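CMP/dCMP-type deaminase domain-containing protein (PDB 7DRY) probably deaminates a pyrimidine intermediate of riboflavin biosynthesis as a zinc-dependent Rib2 deaminase of the cytidine deaminase fold. Local coordinates at residues 57-62 with 103-108. Sequence-based numbering, arbitrary orientation.
Sequences AGNTHA and GKRLSG. With ZN (zinc ion), chain B; SO4 (sulfate ion), chain C.
The guanidinium of Arg-105 lies flat on the imidazole of His-61. Their centres are 3.6 Å apart and their planes tilt by 18°. CZ sits over the NE2 side of the ring, and the two side chains come from opposite directions. The Arg-105 chain bends at its third torsion (chi3 60°), which turns the guanidinium over the ring. The edge of the guanidinium is used as well. Arg-105 NH1 donates a 2.8 Å hydrogen bond to Asn-59 O, from above the carbonyl plane. Arg-105 NH2 is hydrogen-bonded to Gln-64 OE1, which also accepts from the backbone N of His-61.

His-61 ND1 binds the zinc ion at 2.0 Å. Cys-102 and Cys-112 supply the other protein ligands, and a water lies 2.5 Å from the metal. At the ring edge, in its plane, His-61 NE2 donates to O1 of a sulfate ion at 2.7 Å. Asn-59 ND2 reaches O2 of this sulfate. Arg-105 NE, Ser-107 OG and Ser-107 N all donate to O3, with the OG bond at 2.7 Å. Leu-106 N holds O4.

The two loops thus form an anion site beside the metal centre of this cytidine deaminase fold. The sulfate probably comes from the crystallisation liquor. Its position is consistent with a pocket for an anionic substrate group. The negative charge probably eases the placing of cationic Arg-105 against the zinc-bound imidazole.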
ATOM      1  N   ALA A  57      14.073   9.003   1.616  1.00 12.69           N
ATOM      2  CA  ALA A  57      14.750   9.322   2.869  1.00 13.30           C
ATOM      3  C   ALA A  57      13.770   9.503   4.019  1.00 14.73           C
ATOM      4  O   ALA A  57      12.660  10.010   3.839  1.00 19.42           O
ATOM      5  CB  ALA A  57      15.558  10.610   2.700  1.00 17.76           C
ATOM      6  N   GLY A  58      14.185   9.074   5.199  1.00 16.87           N
ATOM      7  CA  GLY A  58      13.362   9.219   6.386  1.00 19.35           C
ATOM      8  C   GLY A  58      12.412   8.055   6.583  1.00 17.18           C
ATOM      9  O   GLY A  58      12.493   7.010   5.930  1.00 15.56           O
ATOM     10  N   ASN A  59      11.474   8.255   7.508  1.00 17.83           N
ATOM     11  CA  ASN A  59      10.572   7.190   7.947  1.00 16.16           C
ATOM     12  C   ASN A  59       9.362   7.179   7.021  1.00 15.28           C
ATOM     13  O   ASN A  59       8.296   7.713   7.332  1.00 17.46           O
ATOM     14  CB  ASN A  59      10.175   7.418   9.404  1.00 17.46           C
ATOM     15  CG  ASN A  59       9.314   6.302   9.969  1.00 20.51           C
ATOM     16  OD1 ASN A  59       9.087   5.273   9.334  1.00 21.58           O
ATOM     17  ND2 ASN A  59       8.839   6.503  11.191  1.00 19.61           N
ATOM     18  N   THR A  60       9.542   6.568   5.855  1.00 12.88           N
ATOM     19  CA  THR A  60       8.521   6.567   4.815  1.00 11.77           C
ATOM     20  C   THR A  60       7.941   5.170   4.623  1.00 12.63           C
ATOM     21  O   THR A  60       8.669   4.168   4.647  1.00 13.43           O
ATOM     22  CB  THR A  60       9.082   7.083   3.480  1.00 11.37           C
ATOM     23  OG1 THR A  60      10.216   6.288   3.090  1.00 12.86           O
ATOM     24  CG2 THR A  60       9.491   8.543   3.600  1.00 13.85           C
ATOM     25  N   HIS A  61       6.629   5.107   4.424  1.00 11.24           N
ATOM     26  CA  HIS A  61       5.934   3.854   4.168  1.00 12.73           C
ATOM     27  C   HIS A  61       5.855   3.571   2.669  1.00 11.47           C
ATOM     28  O   HIS A  61       6.114   4.433   1.832  1.00 10.74           O
ATOM     29  CB  HIS A  61       4.535   3.907   4.769  1.00 11.50           C
ATOM     30  CG  HIS A  61       4.518   3.760   6.257  1.00 12.58           C
ATOM     31  ND1 HIS A  61       3.362   3.511   6.964  1.00 14.42           N
ATOM     32  CD2 HIS A  61       5.510   3.850   7.176  1.00 13.54           C
ATOM     33  CE1 HIS A  61       3.644   3.430   8.252  1.00 16.72           C
ATOM     34  NE2 HIS A  61       4.941   3.642   8.409  1.00 18.00           N
ATOM     35  N   ALA A  62       5.471   2.337   2.327  1.00 10.37           N
ATOM     36  CA  ALA A  62       5.447   1.929   0.920  1.00  9.62           C
ATOM     37  C   ALA A  62       4.439   2.738   0.113  1.00  9.22           C
ATOM     38  O   ALA A  62       4.746   3.200  -0.999  1.00  9.66           O
ATOM     39  CB  ALA A  62       5.102   0.447   0.821  1.00  9.97           C
ATOM     40  N   GLY A 103      -3.772   3.341   9.478  1.00 16.22           N
ATOM     41  CA  GLY A 103      -4.665   4.442   9.781  1.00 19.31           C
ATOM     42  C   GLY A 103      -4.181   5.273  10.947  1.00 19.22           C
ATOM     43  O   GLY A 103      -4.785   6.294  11.295  1.00 21.68           O
ATOM     44  N   LYS A 104      -3.084   4.830  11.559  1.00 19.90           N
ATOM     45  CA  LYS A 104      -2.446   5.495  12.683  1.00 22.97           C
ATOM     46  C   LYS A 104      -0.964   5.169  12.599  1.00 21.03           C
ATOM     47  O   LYS A 104      -0.592   4.064  12.194  1.00 21.35           O
ATOM     48  CB  LYS A 104      -3.020   4.982  14.011  1.00 27.45           C
ATOM     49  CG  LYS A 104      -2.489   5.695  15.238  1.00 42.99           C
ATOM     50  CD  LYS A 104      -3.510   5.687  16.369  1.00 53.60           C
ATOM     51  CE  LYS A 104      -2.850   5.972  17.709  1.00 59.71           C
ATOM     52  NZ  LYS A 104      -2.560   4.717  18.457  1.00 59.34           N
ATOM     53  N   ARG A 105      -0.120   6.134  12.957  1.00 21.85           N
ATOM     54  CA  ARG A 105       1.322   5.932  12.952  1.00 21.54           C
ATOM     55  C   ARG A 105       1.904   6.375  14.284  1.00 25.43           C
ATOM     56  O   ARG A 105       1.365   7.263  14.947  1.00 29.02           O
ATOM     57  CB  ARG A 105       1.997   6.687  11.793  1.00 24.51           C
ATOM     58  CG  ARG A 105       1.703   6.071  10.442  1.00 22.18           C
ATOM     59  CD  ARG A 105       2.460   6.758   9.305  1.00 22.17           C
ATOM     60  NE  ARG A 105       3.905   6.672   9.492  1.00 21.78           N
ATOM     61  CZ  ARG A 105       4.802   6.995   8.567  1.00 18.02           C
ATOM     62  NH1 ARG A 105       6.098   6.887   8.845  1.00 21.85           N
ATOM     63  NH2 ARG A 105       4.412   7.431   7.375  1.00 16.51           N
ATOM     64  N   LEU A 106       3.012   5.736  14.673  1.00 26.15           N
ATOM     65  CA  LEU A 106       3.679   6.108  15.917  1.00 28.28           C
ATOM     66  C   LEU A 106       4.352   7.465  15.791  1.00 27.36           C
ATOM     67  O   LEU A 106       4.351   8.259  16.739  1.00 32.37           O
ATOM     68  CB  LEU A 106       4.695   5.039  16.310  1.00 30.55           C
ATOM     69  CG  LEU A 106       4.054   3.829  16.981  1.00 34.22           C
ATOM     70  CD1 LEU A 106       5.074   2.735  17.233  1.00 35.05           C
ATOM     71  CD2 LEU A 106       3.407   4.273  18.269  1.00 41.10           C
ATOM     72  N   SER A 107       4.946   7.740  14.637  1.00 29.84           N
ATOM     73  CA  SER A 107       5.467   9.061  14.345  1.00 31.79           C
ATOM     74  C   SER A 107       4.311  10.024  14.087  1.00 32.26           C
ATOM     75  O   SER A 107       3.135   9.645  14.070  1.00 34.83           O
ATOM     76  CB  SER A 107       6.416   8.983  13.152  1.00 30.58           C
ATOM     77  OG  SER A 107       5.700   8.690  11.963  1.00 29.21           O
ATOM     78  N   GLY A 108       4.647  11.292  13.889  1.00 37.26           N
ATOM     79  CA  GLY A 108       3.631  12.268  13.570  1.00 33.16           C
ATOM     80  C   GLY A 108       3.239  12.319  12.116  1.00 30.56           C
ATOM     81  O   GLY A 108       2.489  13.210  11.711  1.00 32.04           O
TER
HETATM   82 ZN    ZN B 300       1.414   3.311   6.371  1.00 14.13          ZN
HETATM   83  S   SO4 C 301       5.685   4.683  12.244  1.00 19.78           S
HETATM   84  O1  SO4 C 301       5.776   3.939  10.979  1.00 22.19           O
HETATM   85  O2  SO4 C 301       6.999   4.643  12.877  1.00 26.40           O
HETATM   86  O3  SO4 C 301       5.326   6.062  11.972  1.00 23.28           O
HETATM   87  O4  SO4 C 301       4.667   4.007  13.030  1.00 23.65           O
HETATM   88  O   HOH W   1       1.364   0.784   6.434  1.00 16.83           O